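Local coordinates for protein allantoin racemase (PDB 5LG5) that catalyses the racemisation of allantoin, interconverting its two enantiomers, and probably acts in the same way on related 5-monosubstituted hydantoins, at residues E[37-42]-E[57-62]; E[70-75]-E[204-209]; E[84-89]-E[223-228]; E[136-141]-E[169-174]. All coordinates share one frame; numbering follows the deposited sequence.

From the N terminus, contact 1 comes first: the loop after strand 31-35 folds onto the last turns of helix 47-63, closing a short and mostly helical excursion. Strand 70-74 then opens contact 2 and helix 81-87 opens contact 3. Both stay open while the chain builds the second four-stranded sheet, where contact 4 opens and closes, joining strand 136-141, outermost in that sheet within this chain, to the end of helix 153-171. Contact 2 closes when helix 201-214 returns to the first sheet, and contact 3 when the C-terminal tail reaches helix 81-87, so these two cross. Contacts 1, 2 and 3 touch one another, whereas contact 4 lies across the chain's centre from contacts 1 and 3.

Contact 1: residues E[37-42]-E[57-62]; sequences PYFGAE and VMDRVM
R60 lies across Y38, its CD 3.6 Å from the centroid of the Y38 ring and 12° off the ring normal, a CH-pi contact over the face. Beyond CD the guanidinium turns nearly flat to the ring, the two planes 15° apart, and Y38 OH sits over the guanidinium centre, 3.3 Å from R60 CZ. No hydrogen bond forms between hydroxyl and guanidinium, so the two meet by van der Waals and CH-pi contact. The bend in the arginine chain (chi2 52°) carries CD over the ring and the guanidinium toward its hydroxyl end, while R60 CG rests 3.6 Å from P37 CA. This is the outer side of the contact: Y38 is exposed and R60 partly so. Shortening R60 to alanine is likely to uncover this face of Y38 and let the ring swing more freely. Inward, the packing is buried. P37 CG lies beside V57 CG2 at 4.2 Å, and D59 OD1 comes to the edge of the F39 ring, 3.6 Å from F39 CE1. The same oxygen receives a hydrogen bond from a water at 2.8 Å that in turn accepts from Y38 N, so the carboxylate is tied to the loop backbone through solvent. The arrangement belongs to a beta-alpha-beta crossover between strands 31-35 and 70-74. P37 and F39 also pack on A56, the residue before V57 in helix 47-63, V57 reaches V6 of strand 2-7 and L84 of helix 81-87, and strand 40-41 pairs antiparallel with a strand of the second subunit.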
loop_
_atom_site.group_PDB
_atom_site.type_symbol
_atom_site.label_atom_id
_atom_site.label_comp_id
_atom_site.label_asym_id
_atom_site.label_seq_id
_atom_site.Cartn_x
_atom_site.Cartn_y
_atom_site.Cartn_z
ATOM N N PRO E 37 2.765 13.888 34.297
ATOM C CA PRO E 37 2.531 12.549 34.863
ATOM C C PRO E 37 3.271 12.353 36.180
ATOM O O PRO E 37 4.282 13.021 36.383
ATOM C CB PRO E 37 3.126 11.609 33.802
ATOM C CG PRO E 37 3.071 12.399 32.523
ATOM C CD PRO E 37 3.340 13.827 32.944
ATOM N N TYR E 38 2.799 11.449 37.037
ATOM C CA TYR E 38 3.419 11.246 38.346
ATOM C C TYR E 38 4.707 10.440 38.230
ATOM O O TYR E 38 5.511 10.402 39.165
ATOM C CB TYR E 38 2.466 10.518 39.292
ATOM C CG TYR E 38 1.225 11.288 39.655
ATOM C CD1 TYR E 38 0.006 10.637 39.777
ATOM C CD2 TYR E 38 1.268 12.658 39.886
ATOM C CE1 TYR E 38 -1.138 11.321 40.113
ATOM C CE2 TYR E 38 0.117 13.360 40.222
ATOM C CZ TYR E 38 -1.078 12.680 40.334
ATOM O OH TYR E 38 -2.234 13.347 40.663
ATOM N N PHE E 39 4.891 9.771 37.093
ATOM C CA PHE E 39 6.126 9.030 36.844
ATOM C C PHE E 39 6.474 8.998 35.357
ATOM O O PHE E 39 5.733 9.535 34.519
ATOM C CB PHE E 39 6.058 7.618 37.421
ATOM C CG PHE E 39 4.992 6.764 36.810
ATOM C CD1 PHE E 39 3.686 6.822 37.275
ATOM C CD2 PHE E 39 5.304 5.891 35.773
ATOM C CE1 PHE E 39 2.698 6.024 36.715
ATOM C CE2 PHE E 39 4.328 5.083 35.204
ATOM C CZ PHE E 39 3.020 5.152 35.674
ATOM N N GLY E 40 7.613 8.385 35.042
ATOM C CA GLY E 40 8.111 8.329 33.676
ATOM C C GLY E 40 9.456 9.010 33.500
ATOM O O GLY E 40 10.070 9.448 34.478
ATOM N N ALA E 41 9.938 9.066 32.257
ATOM C CA ALA E 41 11.234 9.666 31.955
ATOM C C ALA E 41 11.117 11.191 31.824
ATOM O O ALA E 41 10.046 11.713 31.506
ATOM C CB ALA E 41 11.825 9.051 30.688
ATOM N N GLU E 42 12.209 11.913 32.067
ATOM C CA GLU E 42 12.153 13.378 31.977
ATOM C C GLU E 42 12.027 13.833 30.526
ATOM O O GLU E 42 11.629 14.955 30.234
ATOM C CB GLU E 42 13.376 14.009 32.652
ATOM C CG GLU E 42 14.710 13.617 32.033
ATOM C CD GLU E 42 15.882 14.293 32.720
ATOM O OE1 GLU E 42 15.696 15.395 33.273
ATOM O OE2 GLU E 42 16.983 13.712 32.724
ATOM N N VAL E 57 0.721 8.637 31.486
ATOM C CA VAL E 57 -0.268 9.626 31.061
ATOM C C VAL E 57 -1.674 9.164 31.422
ATOM O O VAL E 57 -2.480 9.926 31.957
ATOM C CB VAL E 57 -0.152 9.921 29.533
ATOM C CG1 VAL E 57 -1.380 10.667 29.019
ATOM C CG2 VAL E 57 1.132 10.713 29.233
ATOM N N MET E 58 -1.962 7.901 31.125
ATOM C CA MET E 58 -3.250 7.310 31.475
ATOM C C MET E 58 -3.508 7.402 32.977
ATOM O O MET E 58 -4.580 7.817 33.422
ATOM C CB MET E 58 -3.302 5.848 31.007
ATOM C CG MET E 58 -3.554 5.670 29.516
ATOM S SD MET E 58 -3.661 3.922 29.050
ATOM C CE MET E 58 -2.094 3.776 28.212
ATOM N N ASP E 59 -2.492 7.038 33.744
ATOM C CA ASP E 59 -2.523 7.157 35.201
ATOM C C ASP E 59 -2.838 8.593 35.658
ATOM O O ASP E 59 -3.729 8.831 36.483
ATOM C CB ASP E 59 -1.169 6.692 35.760
ATOM C CG ASP E 59 -1.080 6.818 37.278
ATOM O OD1 ASP E 59 -0.277 7.640 37.789
ATOM O OD2 ASP E 59 -1.805 6.067 37.955
ATOM N N ARG E 60 -2.126 9.554 35.080
ATOM C CA ARG E 60 -2.255 10.965 35.465
ATOM C C ARG E 60 -3.645 11.512 35.183
ATOM O O ARG E 60 -4.206 12.284 35.961
ATOM C CB ARG E 60 -1.212 11.807 34.729
ATOM C CG ARG E 60 -1.030 13.231 35.256
ATOM C CD ARG E 60 -0.785 13.266 36.761
ATOM N NE ARG E 60 -1.104 14.558 37.377
ATOM C CZ ARG E 60 -2.312 14.945 37.782
ATOM N NH1 ARG E 60 -3.371 14.163 37.614
ATOM N NH2 ARG E 60 -2.460 16.135 38.344
ATOM N N VAL E 61 -4.188 11.125 34.040
ATOM C CA VAL E 61 -5.501 11.588 33.630
ATOM C C VAL E 61 -6.599 10.969 34.497
ATOM O O VAL E 61 -7.552 11.647 34.892
ATOM C CB VAL E 61 -5.727 11.312 32.124
ATOM C CG1 VAL E 61 -7.186 11.567 31.731
ATOM C CG2 VAL E 61 -4.735 12.153 31.287
ATOM N N MET E 62 -6.460 9.681 34.776
ATOM C CA MET E 62 -7.415 8.980 35.641
ATOM C C MET E 62 -7.381 9.521 37.073
ATOM O O MET E 62 -8.394 9.535 37.765
ATOM C CB MET E 62 -7.151 7.471 35.636
ATOM C CG MET E 62 -7.475 6.773 34.305
ATOM S SD MET E 62 -9.128 7.117 33.663
ATOM C CE MET E 62 -8.731 8.340 32.464
HETATM O O HOH W 1 1.268 9.439 36.236
#

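Contact 2: residues E[70-75]-E[204-209]; sequences AVIQAG and AAVTIA
I72 sets its terminal methyl over one face of the flat peptide group joining A205 to V206, with I72 CD1 3.5 Å from V206 N. At the edge of that peptide the A205 carbonyl is occupied within the helix, accepting from A209 N. The contact is the face-to-sheet packing of a doubly wound alpha/beta fold: strand 70-74 belongs to a parallel sheet of order 2-1-3-4, and helical segment 204-209 runs almost antiparallel to the strand, at 161° with 8.9 Å between the axes. Small side chains allow this approach. A70 CB meets A209 CB at 3.9 Å, and I72 fills the groove between A205 and A209. Its CG2 branch, anti to the backbone N (chi1 to CG1 -66°), lies 3.7 Å from A205 CB, while the extended CG1 branch carries CD1 on to V206 CG2. I3 and V5 of strand 2-7 and I95 of helix 95-103 also pack against I72, so the isoleucine is enclosed by apolar groups. No polar bond joins the two segments. On the side turned from the strand, T207 bonds back to its own helix: A204 O accepts from both I208 N and T207 OG1, the latter at 2.7 Å.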
loop_
_atom_site.group_PDB
_atom_site.type_symbol
_atom_site.label_atom_id
_atom_site.label_comp_id
_atom_site.label_asym_id
_atom_site.label_seq_id
_atom_site.Cartn_x
_atom_site.Cartn_y
_atom_site.Cartn_z
ATOM N N ALA E 70 -12.225 17.337 27.300
ATOM C CA ALA E 70 -11.359 16.784 26.283
ATOM C C ALA E 70 -9.984 16.629 26.884
ATOM O O ALA E 70 -9.678 17.228 27.924
ATOM C CB ALA E 70 -11.311 17.701 25.053
ATOM N N VAL E 71 -9.160 15.807 26.244
ATOM C CA VAL E 71 -7.797 15.596 26.694
ATOM C C VAL E 71 -6.859 15.657 25.511
ATOM O O VAL E 71 -7.130 15.070 24.451
ATOM C CB VAL E 71 -7.623 14.233 27.421
ATOM C CG1 VAL E 71 -6.143 13.982 27.728
ATOM C CG2 VAL E 71 -8.460 14.185 28.707
ATOM N N ILE E 72 -5.767 16.394 25.676
ATOM C CA ILE E 72 -4.719 16.449 24.664
ATOM C C ILE E 72 -3.487 15.761 25.189
ATOM O O ILE E 72 -3.011 16.098 26.281
ATOM C CB ILE E 72 -4.328 17.882 24.283
ATOM C CG1 ILE E 72 -5.475 18.610 23.582
ATOM C CG2 ILE E 72 -3.103 17.857 23.373
ATOM C CD1 ILE E 72 -5.189 20.111 23.377
ATOM N N GLN E 73 -2.977 14.792 24.433
ATOM C CA GLN E 73 -1.715 14.173 24.786
ATOM C C GLN E 73 -0.590 14.891 24.050
ATOM O O GLN E 73 -0.494 14.836 22.819
ATOM C CB GLN E 73 -1.716 12.669 24.494
ATOM C CG GLN E 73 -0.366 12.028 24.771
ATOM C CD GLN E 73 -0.439 10.529 24.935
ATOM O OE1 GLN E 73 -1.350 10.005 25.576
ATOM N NE2 GLN E 73 0.525 9.830 24.362
ATOM N N ALA E 74 0.244 15.583 24.823
ATOM C CA ALA E 74 1.221 16.507 24.266
ATOM C C ALA E 74 2.585 15.864 24.201
ATOM O O ALA E 74 3.508 16.244 24.929
ATOM C CB ALA E 74 1.283 17.786 25.091
ATOM N N GLY E 75 2.701 14.859 23.353
ATOM C CA GLY E 75 3.991 14.267 23.068
ATOM C C GLY E 75 3.957 13.848 21.621
ATOM O O GLY E 75 2.903 13.447 21.112
ATOM N N ALA E 204 -2.422 23.258 17.399
ATOM C CA ALA E 204 -3.317 22.539 16.504
ATOM C C ALA E 204 -4.294 21.699 17.318
ATOM O O ALA E 204 -5.507 21.787 17.128
ATOM C CB ALA E 204 -2.522 21.650 15.552
ATOM N N ALA E 205 -3.756 20.921 18.255
ATOM C CA ALA E 205 -4.567 20.006 19.058
ATOM C C ALA E 205 -5.626 20.729 19.862
ATOM O O ALA E 205 -6.755 20.235 20.006
ATOM C CB ALA E 205 -3.684 19.166 19.978
ATOM N N VAL E 206 -5.261 21.898 20.395
ATOM C CA VAL E 206 -6.222 22.687 21.165
ATOM C C VAL E 206 -7.444 22.998 20.337
ATOM O O VAL E 206 -8.573 22.808 20.790
ATOM C CB VAL E 206 -5.618 24.008 21.680
ATOM C CG1 VAL E 206 -6.707 24.904 22.279
ATOM C CG2 VAL E 206 -4.537 23.713 22.699
ATOM N N THR E 207 -7.219 23.490 19.123
ATOM C CA THR E 207 -8.339 23.865 18.260
ATOM C C THR E 207 -9.157 22.636 17.893
ATOM O O THR E 207 -10.384 22.695 17.808
ATOM C CB THR E 207 -7.893 24.594 16.976
ATOM O OG1 THR E 207 -7.218 23.674 16.109
ATOM C CG2 THR E 207 -6.981 25.785 17.308
ATOM N N ILE E 208 -8.475 21.517 17.682
ATOM C CA ILE E 208 -9.187 20.301 17.323
ATOM C C ILE E 208 -10.054 19.830 18.496
ATOM O O ILE E 208 -11.249 19.568 18.324
ATOM C CB ILE E 208 -8.218 19.200 16.842
ATOM C CG1 ILE E 208 -7.595 19.610 15.503
ATOM C CG2 ILE E 208 -8.947 17.865 16.689
ATOM C CD1 ILE E 208 -6.461 18.702 15.036
ATOM N N ALA E 209 -9.480 19.779 19.695
ATOM C CA ALA E 209 -10.247 19.379 20.878
ATOM C C ALA E 209 -11.456 20.284 21.113
ATOM O O ALA E 209 -12.566 19.797 21.385
ATOM C CB ALA E 209 -9.340 19.342 22.128
#

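Contact 3: residues E[84-89]-E[223-228]; sequences LQELLN and RTYATP
E86 O, touched by P228 CD at 3.4 Å, accepts hydrogen bonds from a water and from K221 NZ. The contact joins the C-terminal end of helix 81-87 to a type I beta turn, R223 to A226, in the tail that follows helix 201-214. K221 NZ is also held by Q85 O, L88 O and Y225 O, which gathers carbonyls of both segments round one ammonium. Beside it, Y225 O receives a straight CA-H...O contact from E86 CA at 3.5 Å. The Y225 ring stands against Q85, whose CB packs over one face and whose OE1 lies 3.5 Å from Y225 CZ on that same face, with R81 NH1 bonded to it; T224 CG2 takes the opposite face and E86 CG comes to the edge. With alanine in place of Y225, a gap would probably open between Q85 CB and T224 CG2, both losing the ring they pack on. The carboxylate of E86 continues into the assembly, its OE2 meeting N47 N and R118 NH2 of the second subunit. L87 CD2 reaches P228 CG at 4.0 Å. At the outer end, the water on E86 O also donates to N89 OD1 and accepts from T227 OG1, each at 2.9 Å.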
loop_
_atom_site.group_PDB
_atom_site.type_symbol
_atom_site.label_atom_id
_atom_site.label_comp_id
_atom_site.label_asym_id
_atom_site.label_seq_id
_atom_site.Cartn_x
_atom_site.Cartn_y
_atom_site.Cartn_z
ATOM N N LEU E 84 -6.238 5.938 26.468
ATOM C CA LEU E 84 -7.068 7.053 26.939
ATOM C C LEU E 84 -8.456 6.975 26.322
ATOM O O LEU E 84 -9.459 7.185 27.007
ATOM C CB LEU E 84 -6.453 8.402 26.562
ATOM C CG LEU E 84 -5.673 9.263 27.572
ATOM C CD1 LEU E 84 -5.616 8.644 28.963
ATOM C CD2 LEU E 84 -4.287 9.600 27.040
ATOM N N GLN E 85 -8.505 6.692 25.020
ATOM C CA GLN E 85 -9.778 6.611 24.303
ATOM C C GLN E 85 -10.721 5.549 24.866
ATOM O O GLN E 85 -11.944 5.718 24.840
ATOM C CB GLN E 85 -9.556 6.419 22.798
ATOM C CG GLN E 85 -9.067 7.699 22.080
ATOM C CD GLN E 85 -8.774 7.465 20.614
ATOM O OE1 GLN E 85 -7.923 6.647 20.275
ATOM N NE2 GLN E 85 -9.489 8.169 19.733
ATOM N N GLU E 86 -10.164 4.451 25.361
ATOM C CA GLU E 86 -10.990 3.422 26.003
ATOM C C GLU E 86 -11.436 3.907 27.357
ATOM O O GLU E 86 -12.591 3.751 27.735
ATOM C CB GLU E 86 -10.197 2.144 26.202
ATOM C CG GLU E 86 -9.959 1.359 24.950
ATOM C CD GLU E 86 -9.356 0.014 25.248
ATOM O OE1 GLU E 86 -9.056 -0.243 26.441
ATOM O OE2 GLU E 86 -9.150 -0.762 24.288
ATOM N N LEU E 87 -10.485 4.480 28.097
ATOM C CA LEU E 87 -10.726 4.913 29.462
ATOM C C LEU E 87 -11.719 6.065 29.545
ATOM O O LEU E 87 -12.495 6.149 30.497
ATOM C CB LEU E 87 -9.406 5.332 30.107
ATOM C CG LEU E 87 -8.442 4.167 30.349
ATOM C CD1 LEU E 87 -7.093 4.704 30.759
ATOM C CD2 LEU E 87 -9.016 3.241 31.431
ATOM N N LEU E 88 -11.703 6.945 28.545
ATOM C CA LEU E 88 -12.458 8.193 28.637
ATOM C C LEU E 88 -13.710 8.221 27.759
ATOM O O LEU E 88 -13.778 7.525 26.753
ATOM C CB LEU E 88 -11.542 9.353 28.260
ATOM C CG LEU E 88 -10.330 9.540 29.165
ATOM C CD1 LEU E 88 -9.378 10.573 28.569
ATOM C CD2 LEU E 88 -10.851 10.010 30.510
ATOM N N ASN E 89 -14.685 9.045 28.136
ATOM C CA ASN E 89 -15.831 9.344 27.282
ATOM C C ASN E 89 -15.809 10.793 26.819
ATOM O O ASN E 89 -16.855 11.417 26.652
ATOM C CB ASN E 89 -17.157 9.043 27.995
ATOM C CG ASN E 89 -17.340 7.573 28.292
ATOM O OD1 ASN E 89 -16.724 7.026 29.207
ATOM N ND2 ASN E 89 -18.198 6.922 27.514
ATOM N N ARG E 223 -16.521 -0.239 19.547
ATOM C CA ARG E 223 -15.697 -1.419 19.308
ATOM C C ARG E 223 -14.330 -1.293 19.947
ATOM O O ARG E 223 -14.151 -1.652 21.115
ATOM C CB ARG E 223 -15.563 -1.698 17.800
ATOM C CG ARG E 223 -15.092 -3.117 17.466
ATOM C CD ARG E 223 -14.626 -3.209 16.028
ATOM N NE ARG E 223 -14.307 -4.567 15.584
ATOM C CZ ARG E 223 -13.483 -4.839 14.575
ATOM N NH1 ARG E 223 -12.876 -3.854 13.930
ATOM N NH2 ARG E 223 -13.244 -6.101 14.225
ATOM N N THR E 224 -13.373 -0.795 19.170
ATOM C CA THR E 224 -11.987 -0.716 19.598
ATOM C C THR E 224 -11.824 0.049 20.904
ATOM O O THR E 224 -11.078 -0.385 21.788
ATOM C CB THR E 224 -11.129 -0.042 18.529
ATOM O OG1 THR E 224 -11.341 -0.698 17.275
ATOM C CG2 THR E 224 -9.662 -0.085 18.900
ATOM N N TYR E 225 -12.573 1.143 21.044
ATOM C CA TYR E 225 -12.416 2.043 22.187
ATOM C C TYR E 225 -13.545 1.955 23.202
ATOM O O TYR E 225 -13.788 2.882 23.972
ATOM C CB TYR E 225 -12.227 3.475 21.694
ATOM C CG TYR E 225 -11.067 3.547 20.742
ATOM C CD1 TYR E 225 -9.820 3.048 21.105
ATOM C CD2 TYR E 225 -11.223 4.053 19.471
ATOM C CE1 TYR E 225 -8.766 3.082 20.236
ATOM C CE2 TYR E 225 -10.165 4.093 18.588
ATOM C CZ TYR E 225 -8.946 3.604 18.978
ATOM O OH TYR E 225 -7.882 3.638 18.108
ATOM N N ALA E 226 -14.239 0.828 23.189
ATOM C CA ALA E 226 -15.242 0.541 24.202
ATOM C C ALA E 226 -14.614 0.615 25.594
ATOM O O ALA E 226 -13.399 0.445 25.752
ATOM C CB ALA E 226 -15.850 -0.837 23.970
ATOM N N THR E 227 -15.446 0.874 26.598
ATOM C CA THR E 227 -15.002 0.878 27.986
ATOM C C THR E 227 -14.247 -0.420 28.291
ATOM O O THR E 227 -14.653 -1.489 27.825
ATOM C CB THR E 227 -16.219 0.983 28.917
ATOM O OG1 THR E 227 -16.961 2.168 28.591
ATOM C CG2 THR E 227 -15.784 1.040 30.368
ATOM N N PRO E 228 -13.114 -0.336 29.020
ATOM C CA PRO E 228 -12.482 -1.622 29.325
ATOM C C PRO E 228 -13.465 -2.523 30.052
ATOM O O PRO E 228 -14.284 -2.026 30.836
ATOM C CB PRO E 228 -11.312 -1.236 30.237
ATOM C CG PRO E 228 -10.978 0.198 29.826
ATOM C CD PRO E 228 -12.317 0.813 29.499
HETATM O O HOH W 2 -15.322 4.465 29.115
#

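Contact 4: residues E[136-141]-E[169-174]; sequences CASVRA and REDKAE
R140 and D171 approach from opposite directions and meet edge on: R140 NE donates to D171 OD2 at 2.7 Å, nearly straight at 172°, with the oxygen in the guanidinium plane. The bond arrives on the syn side of the carboxylate, 23° out of its plane, and R140 NH2 adds a weak one to the same oxygen. S138 comes from the other face. With OG placed between the backbone N and the carbonyl carbon (chi1 58°), S138 OG donates to D171 OD2 at 2.5 Å, and it also bonds S111 OG. Two donors on opposite faces thus hold the carboxylate, an arrangement likely to stabilise its negative charge. E170 crosses the arginine at about a right angle, E170 OE1 lying 3.4 Å from R140 NH2, and its OE2 is bridged to R169, making a four-residue salt-bridge network on the surface. Next to the charged groups, A137 CB presses on D171 O at 3.2 Å and meets A173 CB at 4.3 Å, where the chain leaves the helix with positive phi at K172. Strand 136-141, outermost in the second sheet within this chain, pairs with strand 110-114, and helix 153-171 packs on it before leading into strand 175-179, completing a beta-alpha-beta crossover.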
loop_
_atom_site.group_PDB
_atom_site.type_symbol
_atom_site.label_atom_id
_atom_site.label_comp_id
_atom_site.label_asym_id
_atom_site.label_seq_id
_atom_site.Cartn_x
_atom_site.Cartn_y
_atom_site.Cartn_z
ATOM N N CYS E 136 2.857 12.364 4.198
ATOM C CA CYS E 136 4.093 12.731 4.870
ATOM C C CYS E 136 5.290 12.591 3.922
ATOM O O CYS E 136 5.604 11.493 3.453
ATOM C CB CYS E 136 4.295 11.888 6.134
ATOM S SG CYS E 136 5.765 12.358 7.068
ATOM N N ALA E 137 5.949 13.708 3.624
ATOM C CA ALA E 137 7.134 13.680 2.767
ATOM C C ALA E 137 8.348 13.064 3.483
ATOM O O ALA E 137 9.189 12.419 2.854
ATOM C CB ALA E 137 7.460 15.077 2.259
ATOM N N SER E 138 8.433 13.273 4.795
ATOM C CA SER E 138 9.525 12.736 5.596
ATOM C C SER E 138 9.345 13.063 7.069
ATOM O O SER E 138 8.620 13.993 7.442
ATOM C CB SER E 138 10.878 13.284 5.116
ATOM O OG SER E 138 10.908 14.700 5.166
ATOM N N VAL E 139 10.005 12.273 7.904
ATOM C CA VAL E 139 10.177 12.611 9.299
ATOM C C VAL E 139 11.661 12.765 9.515
ATOM O O VAL E 139 12.424 11.831 9.269
ATOM C CB VAL E 139 9.619 11.509 10.211
ATOM C CG1 VAL E 139 9.871 11.851 11.714
ATOM C CG2 VAL E 139 8.148 11.307 9.915
ATOM N N ARG E 140 12.081 13.949 9.939
ATOM C CA ARG E 140 13.504 14.240 10.063
ATOM C C ARG E 140 13.886 14.624 11.475
ATOM O O ARG E 140 13.136 15.317 12.169
ATOM C CB ARG E 140 13.897 15.381 9.131
ATOM C CG ARG E 140 13.804 15.046 7.675
ATOM C CD ARG E 140 14.390 16.170 6.861
ATOM N NE ARG E 140 14.742 15.706 5.535
ATOM C CZ ARG E 140 15.987 15.482 5.144
ATOM N NH1 ARG E 140 16.989 15.721 5.980
ATOM N NH2 ARG E 140 16.220 15.046 3.916
ATOM N N ALA E 141 15.080 14.212 11.875
ATOM C CA ALA E 141 15.573 14.522 13.205
ATOM C C ALA E 141 16.563 15.679 13.156
ATOM O O ALA E 141 17.473 15.692 12.340
ATOM C CB ALA E 141 16.229 13.288 13.825
ATOM N N ARG E 169 13.388 21.254 0.391
ATOM C CA ARG E 169 14.193 21.156 -0.822
ATOM C C ARG E 169 14.277 19.737 -1.373
ATOM O O ARG E 169 13.981 19.498 -2.545
ATOM C CB ARG E 169 15.602 21.691 -0.551
ATOM C CG ARG E 169 16.578 21.512 -1.694
ATOM C CD ARG E 169 17.857 22.305 -1.462
ATOM N NE ARG E 169 18.885 21.474 -0.843
ATOM C CZ ARG E 169 19.592 20.537 -1.469
ATOM N NH1 ARG E 169 19.385 20.276 -2.760
ATOM N NH2 ARG E 169 20.499 19.844 -0.791
ATOM N N GLU E 170 14.659 18.796 -0.516
ATOM C CA GLU E 170 14.886 17.421 -0.939
ATOM C C GLU E 170 13.644 16.535 -0.891
ATOM O O GLU E 170 13.441 15.698 -1.767
ATOM C CB GLU E 170 16.026 16.811 -0.129
ATOM C CG GLU E 170 17.330 17.568 -0.301
ATOM C CD GLU E 170 18.451 16.974 0.509
ATOM O OE1 GLU E 170 18.166 16.064 1.323
ATOM O OE2 GLU E 170 19.611 17.406 0.320
ATOM N N ASP E 171 12.829 16.685 0.145
ATOM C CA ASP E 171 11.680 15.807 0.306
ATOM C C ASP E 171 10.389 16.382 -0.284
ATOM O O ASP E 171 9.353 15.703 -0.301
ATOM C CB ASP E 171 11.470 15.455 1.784
ATOM C CG ASP E 171 12.722 14.913 2.439
ATOM O OD1 ASP E 171 13.534 14.311 1.718
ATOM O OD2 ASP E 171 12.894 15.089 3.667
ATOM N N LYS E 172 10.442 17.637 -0.726
ATOM C CA LYS E 172 9.253 18.326 -1.283
ATOM C C LYS E 172 8.140 18.558 -0.265
ATOM O O LYS E 172 6.943 18.565 -0.614
ATOM C CB LYS E 172 8.697 17.622 -2.524
ATOM C CG LYS E 172 9.722 17.475 -3.634
ATOM C CD LYS E 172 10.348 18.835 -3.951
ATOM C CE LYS E 172 11.443 18.700 -5.009
ATOM N NZ LYS E 172 11.341 19.731 -6.076
ATOM N N ALA E 173 8.530 18.732 0.994
ATOM C CA ALA E 173 7.577 19.128 2.010
ATOM C C ALA E 173 7.041 20.511 1.647
ATOM O O ALA E 173 7.777 21.371 1.131
ATOM C CB ALA E 173 8.243 19.173 3.373
ATOM N N GLU E 174 5.773 20.746 1.944
ATOM C CA GLU E 174 5.192 22.052 1.692
ATOM C C GLU E 174 4.772 22.669 3.002
ATOM O O GLU E 174 4.497 23.867 3.091
ATOM C CB GLU E 174 4.010 21.926 0.743
ATOM C CG GLU E 174 4.416 21.263 -0.558
ATOM C CD GLU E 174 3.317 21.256 -1.574
ATOM O OE1 GLU E 174 2.209 21.741 -1.245
ATOM O OE2 GLU E 174 3.568 20.774 -2.706
#